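Adenosine 5'-monophosphoramidase HNT1 (Candida albicans, PDB 6IQ1) probably hydrolyses adenosine 5'-monophosphoramidate and related AMP-amide substrates to release AMP, acting as a homodimer of the histidine triad family. Local coordinates at residues 5-10 and 102-107; 39-44 and 106-111. All blocks are in the same frame, centred on the assembly; numbering follows the deposited sequence.

Contact 1: 5-10 and 102-107; sequences ASCIFC and VDHVHF. With ZN (zinc ion), chain H.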
loop_
_atom_site.group_PDB
_atom_site.type_symbol
_atom_site.label_atom_id
_atom_site.label_comp_id
_atom_site.label_asym_id
_atom_site.label_seq_id
_atom_site.Cartn_x
_atom_site.Cartn_y
_atom_site.Cartn_z
ATOM N N ALA D 5 -6.542 -23.668 1.719
ATOM C CA ALA D 5 -6.496 -24.901 2.510
ATOM C C ALA D 5 -5.072 -25.179 2.991
ATOM O O ALA D 5 -4.865 -25.619 4.128
ATOM C CB ALA D 5 -7.031 -26.087 1.700
ATOM N N SER D 6 -4.094 -24.931 2.113
ATOM C CA SER D 6 -2.675 -25.018 2.442
ATOM C C SER D 6 -2.070 -23.641 2.691
ATOM O O SER D 6 -0.848 -23.475 2.611
ATOM C CB SER D 6 -1.908 -25.739 1.326
ATOM O OG SER D 6 -1.997 -25.034 0.095
ATOM N N CYS D 7 -2.910 -22.651 2.971
ATOM C CA CYS D 7 -2.500 -21.261 3.072
ATOM C C CYS D 7 -2.527 -20.856 4.531
ATOM O O CYS D 7 -3.581 -20.914 5.176
ATOM C CB CYS D 7 -3.414 -20.356 2.245
ATOM S SG CYS D 7 -3.214 -18.588 2.600
ATOM N N ILE D 8 -1.371 -20.436 5.040
ATOM C CA ILE D 8 -1.250 -20.061 6.446
ATOM C C ILE D 8 -2.212 -18.929 6.787
ATOM O O ILE D 8 -2.773 -18.896 7.887
ATOM C CB ILE D 8 0.223 -19.707 6.780
ATOM C CG1 ILE D 8 0.455 -19.654 8.282
ATOM C CG2 ILE D 8 0.656 -18.364 6.204
ATOM C CD1 ILE D 8 1.021 -20.925 8.825
ATOM N N PHE D 9 -2.455 -18.009 5.842
ATOM C CA PHE D 9 -3.316 -16.869 6.135
ATOM C C PHE D 9 -4.788 -17.277 6.147
ATOM O O PHE D 9 -5.557 -16.800 6.990
ATOM C CB PHE D 9 -3.043 -15.736 5.141
ATOM C CG PHE D 9 -1.794 -14.948 5.456
ATOM C CD1 PHE D 9 -1.032 -15.252 6.580
ATOM C CD2 PHE D 9 -1.369 -13.915 4.621
ATOM C CE1 PHE D 9 0.122 -14.538 6.872
ATOM C CE2 PHE D 9 -0.207 -13.186 4.897
ATOM C CZ PHE D 9 0.538 -13.499 6.025
ATOM N N CYS D 10 -5.200 -18.158 5.230
ATOM C CA CYS D 10 -6.525 -18.773 5.331
ATOM C C CYS D 10 -6.696 -19.533 6.650
ATOM O O CYS D 10 -7.716 -19.386 7.332
ATOM C CB CYS D 10 -6.766 -19.699 4.143
ATOM S SG CYS D 10 -7.198 -18.837 2.624
ATOM N N VAL D 102 4.293 -15.149 1.232
ATOM C CA VAL D 102 3.022 -15.861 1.377
ATOM C C VAL D 102 2.077 -15.397 0.277
ATOM O O VAL D 102 1.820 -14.195 0.137
ATOM C CB VAL D 102 2.403 -15.612 2.765
ATOM C CG1 VAL D 102 1.001 -16.223 2.861
ATOM C CG2 VAL D 102 3.299 -16.136 3.863
ATOM N N ASP D 103 1.542 -16.347 -0.488
ATOM C CA ASP D 103 0.703 -16.065 -1.657
ATOM C C ASP D 103 -0.772 -15.832 -1.307
ATOM O O ASP D 103 -1.677 -16.355 -1.969
ATOM C CB ASP D 103 0.861 -17.196 -2.666
ATOM C CG ASP D 103 2.303 -17.334 -3.157
ATOM O OD1 ASP D 103 2.944 -16.294 -3.467
ATOM O OD2 ASP D 103 2.806 -18.480 -3.210
ATOM N N HIS D 104 -1.020 -15.040 -0.262
ATOM C CA HIS D 104 -2.323 -14.463 0.061
ATOM C C HIS D 104 -2.107 -12.969 0.293
ATOM O O HIS D 104 -1.290 -12.585 1.137
ATOM C CB HIS D 104 -2.914 -15.139 1.300
ATOM C CG HIS D 104 -4.291 -14.673 1.670
ATOM N ND1 HIS D 104 -5.349 -15.543 1.843
ATOM C CD2 HIS D 104 -4.777 -13.440 1.954
ATOM C CE1 HIS D 104 -6.429 -14.866 2.194
ATOM N NE2 HIS D 104 -6.109 -13.587 2.273
ATOM N N VAL D 105 -2.815 -12.136 -0.474
ATOM C CA VAL D 105 -2.655 -10.688 -0.396
ATOM C C VAL D 105 -2.650 -10.239 1.055
ATOM O O VAL D 105 -3.575 -10.536 1.816
ATOM C CB VAL D 105 -3.775 -9.988 -1.193
ATOM C CG1 VAL D 105 -3.803 -8.458 -0.927
ATOM C CG2 VAL D 105 -3.606 -10.275 -2.663
ATOM N N HIS D 106 -1.602 -9.524 1.447
ATOM C CA HIS D 106 -1.530 -8.946 2.781
ATOM C C HIS D 106 -0.901 -7.568 2.692
ATOM O O HIS D 106 0.094 -7.376 1.987
ATOM C CB HIS D 106 -0.741 -9.820 3.777
ATOM C CG HIS D 106 0.611 -10.254 3.296
ATOM N ND1 HIS D 106 0.789 -11.079 2.205
ATOM C CD2 HIS D 106 1.851 -10.014 3.793
ATOM C CE1 HIS D 106 2.083 -11.304 2.034
ATOM N NE2 HIS D 106 2.747 -10.671 2.985
ATOM N N PHE D 107 -1.489 -6.624 3.408
ATOM C CA PHE D 107 -0.971 -5.276 3.517
ATOM C C PHE D 107 -0.181 -5.142 4.811
ATOM O O PHE D 107 -0.592 -5.662 5.853
ATOM C CB PHE D 107 -2.138 -4.277 3.478
ATOM C CG PHE D 107 -2.710 -4.076 2.102
ATOM C CD1 PHE D 107 -3.628 -4.969 1.584
ATOM C CD2 PHE D 107 -2.311 -2.997 1.316
ATOM C CE1 PHE D 107 -4.146 -4.790 0.307
ATOM C CE2 PHE D 107 -2.825 -2.806 0.049
ATOM C CZ PHE D 107 -3.734 -3.703 -0.463
HETATM ZN ZN ZN H . -5.159 -17.767 1.729
#
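Cys7, Cys10 and His104 meet at a zinc ion, whose fourth ligand is His49, giving a Cys2His2 site that ties the start of the chain to the histidine triad motif. His104 ND1 binds the metal at 2.2 Å, its ring carried there with CG anti to the backbone N (chi1 -177°). The other ring nitrogen, NE2, is hydrogen-bonded to Pro46 O, so both are engaged. Cys7 SG has two tasks: besides binding zinc, it caps helix 8-14 by accepting a hydrogen bond from Cys10 N at 3.3 Å. Phe9 lies between His104 and His106. Its CB sits over one face of the His104 ring, and Val102 CG1 covers a face of the phenyl ring, 3.9 Å from the centroid. The CE2 edge of Phe9 points at the face of His106, CE2 to CG 3.4 Å with planes at 80°, a T-shaped pair. In His106, by similarity the nucleophile that becomes AMP-linked, CG sits between backbone N and carbonyl carbon (chi1 51°), and ND1 turns back to donate to His104 O at 2.8 Å; bond and edge contact probably limit rotation. Phe9 also packs on Leu43 and Ile45, setting the start of helix 8-14 against strand 42-46, while 102-107 leads into strand 107-112.

Contact 2: 39-44 and 106-111; sequences EAHVLI and HFHLIP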
loop_
_atom_site.group_PDB
_atom_site.type_symbol
_atom_site.label_atom_id
_atom_site.label_comp_id
_atom_site.label_asym_id
_atom_site.label_seq_id
_atom_site.Cartn_x
_atom_site.Cartn_y
_atom_site.Cartn_z
ATOM N N GLU D 39 7.808 -2.043 15.806
ATOM C CA GLU D 39 7.157 -2.505 17.028
ATOM C C GLU D 39 5.756 -3.069 16.764
ATOM O O GLU D 39 5.489 -4.257 17.016
ATOM C CB GLU D 39 7.105 -1.383 18.058
ATOM C CG GLU D 39 6.550 -1.883 19.372
ATOM C CD GLU D 39 6.608 -0.858 20.465
ATOM O OE1 GLU D 39 7.078 0.275 20.204
ATOM O OE2 GLU D 39 6.187 -1.197 21.591
ATOM N N ALA D 40 4.844 -2.239 16.277
ATOM C CA ALA D 40 3.476 -2.710 16.042
ATOM C C ALA D 40 3.219 -2.924 14.558
ATOM O O ALA D 40 2.258 -2.406 13.994
ATOM C CB ALA D 40 2.466 -1.734 16.631
ATOM N N HIS D 41 4.126 -3.648 13.912
ATOM C CA HIS D 41 3.965 -4.127 12.544
ATOM C C HIS D 41 2.693 -4.976 12.437
ATOM O O HIS D 41 2.609 -6.059 13.025
ATOM C CB HIS D 41 5.221 -4.918 12.163
ATOM C CG HIS D 41 5.291 -5.357 10.733
ATOM N ND1 HIS D 41 6.440 -5.896 10.189
ATOM C CD2 HIS D 41 4.370 -5.367 9.745
ATOM C CE1 HIS D 41 6.224 -6.219 8.929
ATOM N NE2 HIS D 41 4.975 -5.904 8.633
ATOM N N VAL D 42 1.693 -4.486 11.711
ATOM C CA VAL D 42 0.404 -5.154 11.592
ATOM C C VAL D 42 0.256 -5.654 10.169
ATOM O O VAL D 42 0.779 -5.044 9.234
ATOM C CB VAL D 42 -0.749 -4.204 11.975
ATOM C CG1 VAL D 42 -2.124 -4.857 11.746
ATOM C CG2 VAL D 42 -0.592 -3.760 13.418
ATOM N N LEU D 43 -0.419 -6.796 10.011
ATOM C CA LEU D 43 -0.831 -7.300 8.707
ATOM C C LEU D 43 -2.333 -7.128 8.571
ATOM O O LEU D 43 -3.065 -7.250 9.551
ATOM C CB LEU D 43 -0.483 -8.776 8.511
ATOM C CG LEU D 43 0.980 -9.144 8.707
ATOM C CD1 LEU D 43 1.110 -10.640 8.786
ATOM C CD2 LEU D 43 1.850 -8.560 7.590
ATOM N N ILE D 44 -2.779 -6.844 7.348
ATOM C CA ILE D 44 -4.188 -6.617 7.050
ATOM C C ILE D 44 -4.508 -7.390 5.783
ATOM O O ILE D 44 -3.903 -7.139 4.735
ATOM C CB ILE D 44 -4.521 -5.128 6.852
ATOM C CG1 ILE D 44 -4.081 -4.295 8.060
ATOM C CG2 ILE D 44 -5.998 -4.963 6.556
ATOM C CD1 ILE D 44 -2.709 -3.661 7.902
ATOM N N HIS D 106 -1.602 -9.524 1.447
ATOM C CA HIS D 106 -1.530 -8.946 2.781
ATOM C C HIS D 106 -0.901 -7.568 2.692
ATOM O O HIS D 106 0.094 -7.376 1.987
ATOM C CB HIS D 106 -0.741 -9.820 3.777
ATOM C CG HIS D 106 0.611 -10.254 3.296
ATOM N ND1 HIS D 106 0.789 -11.079 2.205
ATOM C CD2 HIS D 106 1.851 -10.014 3.793
ATOM C CE1 HIS D 106 2.083 -11.304 2.034
ATOM N NE2 HIS D 106 2.747 -10.671 2.985
ATOM N N PHE D 107 -1.489 -6.624 3.408
ATOM C CA PHE D 107 -0.971 -5.276 3.517
ATOM C C PHE D 107 -0.181 -5.142 4.811
ATOM O O PHE D 107 -0.592 -5.662 5.853
ATOM C CB PHE D 107 -2.138 -4.277 3.478
ATOM C CG PHE D 107 -2.710 -4.076 2.102
ATOM C CD1 PHE D 107 -3.628 -4.969 1.584
ATOM C CD2 PHE D 107 -2.311 -2.997 1.316
ATOM C CE1 PHE D 107 -4.146 -4.790 0.307
ATOM C CE2 PHE D 107 -2.825 -2.806 0.049
ATOM C CZ PHE D 107 -3.734 -3.703 -0.463
ATOM N N HIS D 108 0.951 -4.452 4.750
ATOM C CA HIS D 108 1.736 -4.149 5.942
ATOM C C HIS D 108 1.463 -2.711 6.381
ATOM O O HIS D 108 1.577 -1.774 5.577
ATOM C CB HIS D 108 3.244 -4.310 5.698
ATOM C CG HIS D 108 3.659 -5.658 5.196
ATOM N ND1 HIS D 108 4.132 -6.649 6.029
ATOM C CD2 HIS D 108 3.689 -6.169 3.942
ATOM C CE1 HIS D 108 4.425 -7.719 5.309
ATOM N NE2 HIS D 108 4.160 -7.455 4.040
ATOM N N LEU D 109 1.121 -2.536 7.652
ATOM C CA LEU D 109 1.099 -1.222 8.292
ATOM C C LEU D 109 2.334 -1.160 9.183
ATOM O O LEU D 109 2.391 -1.837 10.216
ATOM C CB LEU D 109 -0.178 -1.004 9.102
ATOM C CG LEU D 109 -0.111 0.250 9.983
ATOM C CD1 LEU D 109 0.144 1.501 9.141
ATOM C CD2 LEU D 109 -1.356 0.435 10.811
ATOM N N ILE D 110 3.336 -0.384 8.771
ATOM C CA ILE D 110 4.635 -0.434 9.435
ATOM C C ILE D 110 4.986 0.919 10.030
ATOM O O ILE D 110 5.274 1.862 9.280
ATOM C CB ILE D 110 5.749 -0.862 8.477
ATOM C CG1 ILE D 110 5.320 -2.044 7.616
ATOM C CG2 ILE D 110 6.999 -1.177 9.269
ATOM C CD1 ILE D 110 6.279 -2.291 6.447
ATOM N N PRO D 111 4.983 1.055 11.353
ATOM C CA PRO D 111 5.420 2.315 11.969
ATOM C C PRO D 111 6.876 2.630 11.650
ATOM O O PRO D 111 7.712 1.733 11.532
ATOM C CB PRO D 111 5.199 2.059 13.462
ATOM C CG PRO D 111 4.005 1.085 13.470
ATOM C CD PRO D 111 4.305 0.170 12.318
#
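Ile44 O accepts a nearly straight bond from Phe107 N at 2.8 Å and a longer CA-H...O contact from His106 CA. It belongs to the antiparallel pairing of strands 42-46 and 107-112, neighbours within the five-stranded sheet of the HIT fold. Ile44-Phe107 and Val42-Leu109 are hydrogen-bonded pairs, each closed by two backbone bonds, and Leu43-His108 between them is a non-hydrogen-bonded pair. Val42, Ile44, Phe107 and Leu109 line one face of the sheet, where helix 58-74 covers them; Ile44 CD1 meets Leu109 CB at 3.9 Å. On the face of Leu43 and His108, two histidines meet. His108 ND1 and His41 NE2 share a hydrogen bond of 2.8 Å, the former in the plane of the His41 ring, although the two rings, meeting rim to rim, are turned 52° apart. With chi1 at -174° the His41 ring swings away from its own N and NE2 comes to His108, while ND1 is hydrogen-bonded to Ile37 N, so both ring nitrogens are engaged. Leu43 CD2 comes alongside His108, 3.4 Å from ND1. His108, an AMP-binding residue by similarity, also meets the ring of Trp123 of the second subunit edge-to-face. Ile110 CG1 lies over one face of His41, 4.2 Å from the ring centroid.

How the contacts relate
The centres of contacts 1 and 2 lie about 15 Å apart, and both belong to the HIT domain. Along the chain, 5-10 comes first, 39-44 follows, and 102-107 runs on into 106-111, so the two contacts share His106 and Phe107. They also touch directly, Phe9 CZ of contact 1 lying 4.0 Å from Leu43 CD1 of contact 2. The case illustrates how one short segment can join a metal site to a sheet: its start binds zinc, and its end becomes strand 107-112 of the five-stranded antiparallel sheet. The putative nucleophile sits at the junction. Because Trp123 of the second subunit meets His108, the probable AMP site may lie close to the dimer partner.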